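Local coordinates for protein levansucrase (PDB 3OM4) that belongs to the levansucrase/invertase family of the beta-fructosidase clan, has a beta-propeller fold and binds a calcium ion, at residues T19-N22 and M23-P27. The protein carries 1 engineered substitution. Numbering follows the deposited sequence.
Sequences TRDN and MVKIP
K25 reaches back over one helical turn to D21. CB of K25 lies 3.6 Å from the carbonyl O of N22. CG and CD of K25 then run past the carbonyl O of D21, with CG 3.4 Å from that O, so the aliphatic part of K25 lies along a carbonyl of the preceding turn. The chain stays extended as far as CE and bends only at its last torsion (chi4 73°), which brings NZ to the carboxylate. There NZ of K25 sits 2.9 Å from OD2 of D21 and 3.1 Å from OD1, a salt bridge whose hydrogen bond to OD2 is weak. D21 meets it with CG anti to the backbone N (chi1 -164°), and the two side chains cross at a slant.

The pair spans i to i+4 on the short helix that starts at R20. T19 is its N-cap: OG1 accepts a weak bond from N22 N, while the carbonyl O of T19 takes M23 N at 3.1 Å. R20 O receives V24 N at 2.9 Å. K25 N gives N22 O a weak bond, at 3.4 Å, one residue shorter in span.

The guanidinium group of R20 leaves the turn to form a salt bridge with E275 of helix 269-281, whose F271 also packs against D21 and V24. K25 touches T376 of strand 371-382, and I26 is buried against that strand and strand 356-363, so the turn lies between helix 269-281 and these two strands of a four-stranded antiparallel sheet.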
loop_
_atom_site.group_PDB
_atom_site.type_symbol
_atom_site.label_atom_id
_atom_site.label_comp_id
_atom_site.label_asym_id
_atom_site.label_seq_id
_atom_site.Cartn_x
_atom_site.Cartn_y
_atom_site.Cartn_z
ATOM N N THR A 19 6.881 6.914 -15.850
ATOM C CA THR A 19 7.791 7.838 -16.526
ATOM C C THR A 19 7.562 9.299 -16.166
ATOM O O THR A 19 6.447 9.706 -15.821
ATOM C CB THR A 19 7.742 7.678 -18.070
ATOM O OG1 THR A 19 6.445 8.048 -18.557
ATOM C CG2 THR A 19 8.046 6.241 -18.475
ATOM N N ARG A 20 8.634 10.082 -16.257
ATOM C CA ARG A 20 8.567 11.516 -16.010
ATOM C C ARG A 20 7.581 12.203 -16.956
ATOM O O ARG A 20 6.861 13.110 -16.545
ATOM C CB ARG A 20 9.955 12.147 -16.115
ATOM C CG ARG A 20 10.951 11.591 -15.102
ATOM C CD ARG A 20 12.170 12.483 -14.956
ATOM N NE ARG A 20 11.831 13.781 -14.376
ATOM C CZ ARG A 20 11.774 14.041 -13.072
ATOM N NH1 ARG A 20 12.034 13.091 -12.183
ATOM N NH2 ARG A 20 11.456 15.260 -12.657
ATOM N N ASP A 21 7.531 11.746 -18.204
ATOM C CA ASP A 21 6.621 12.313 -19.201
ATOM C C ASP A 21 5.157 12.137 -18.815
ATOM O O ASP A 21 4.354 13.056 -18.978
ATOM C CB ASP A 21 6.879 11.714 -20.583
ATOM C CG ASP A 21 6.248 12.528 -21.696
ATOM O OD1 ASP A 21 6.434 13.766 -21.715
ATOM O OD2 ASP A 21 5.567 11.928 -22.551
ATOM N N ASN A 22 4.811 10.964 -18.296
ATOM C CA ASN A 22 3.447 10.725 -17.840
ATOM C C ASN A 22 3.097 11.514 -16.584
ATOM O O ASN A 22 1.993 12.045 -16.470
ATOM C CB ASN A 22 3.187 9.231 -17.657
ATOM C CG ASN A 22 2.972 8.518 -18.984
ATOM O OD1 ASN A 22 2.434 9.097 -19.931
ATOM N ND2 ASN A 22 3.383 7.263 -19.057
ATOM N N MET A 23 4.054 11.618 -15.665
ATOM C CA MET A 23 3.857 12.362 -14.421
ATOM C C MET A 23 3.679 13.870 -14.626
ATOM O O MET A 23 2.831 14.484 -13.969
ATOM C CB MET A 23 5.001 12.082 -13.443
ATOM C CG MET A 23 5.073 10.638 -12.946
ATOM S SD MET A 23 3.606 10.118 -12.036
ATOM C CE MET A 23 2.689 9.236 -13.287
ATOM N N VAL A 24 4.458 14.457 -15.539
ATOM C CA VAL A 24 4.372 15.902 -15.802
ATOM C C VAL A 24 3.021 16.302 -16.395
ATOM O O VAL A 24 2.599 17.454 -16.269
ATOM C CB VAL A 24 5.541 16.456 -16.686
ATOM C CG1 VAL A 24 6.897 16.220 -16.017
ATOM C CG2 VAL A 24 5.506 15.880 -18.103
ATOM N N LYS A 25 2.331 15.346 -17.014
ATOM C CA LYS A 25 1.012 15.595 -17.600
ATOM C C LYS A 25 -0.116 15.598 -16.565
ATOM O O LYS A 25 -1.227 16.055 -16.852
ATOM C CB LYS A 25 0.714 14.572 -18.697
ATOM C CG LYS A 25 1.559 14.745 -19.954
ATOM C CD LYS A 25 1.335 13.583 -20.909
ATOM C CE LYS A 25 1.911 13.856 -22.290
ATOM N NZ LYS A 25 3.396 13.792 -22.319
ATOM N N ILE A 26 0.171 15.103 -15.365
ATOM C CA ILE A 26 -0.855 14.958 -14.325
ATOM C C ILE A 26 -1.439 16.284 -13.805
ATOM O O ILE A 26 -2.661 16.397 -13.698
ATOM C CB ILE A 26 -0.402 13.994 -13.181
ATOM C CG1 ILE A 26 -0.449 12.547 -13.687
ATOM C CG2 ILE A 26 -1.266 14.168 -11.928
ATOM C CD1 ILE A 26 -0.064 11.484 -12.666
ATOM N N PRO A 27 -0.589 17.296 -13.504
ATOM C CA PRO A 27 -1.167 18.554 -13.008
ATOM C C PRO A 27 -2.269 19.169 -13.882
ATOM O O PRO A 27 -3.236 19.696 -13.338
ATOM C CB PRO A 27 0.046 19.483 -12.921
ATOM C CG PRO A 27 1.164 18.563 -12.597
ATOM C CD PRO A 27 0.883 17.306 -13.388
#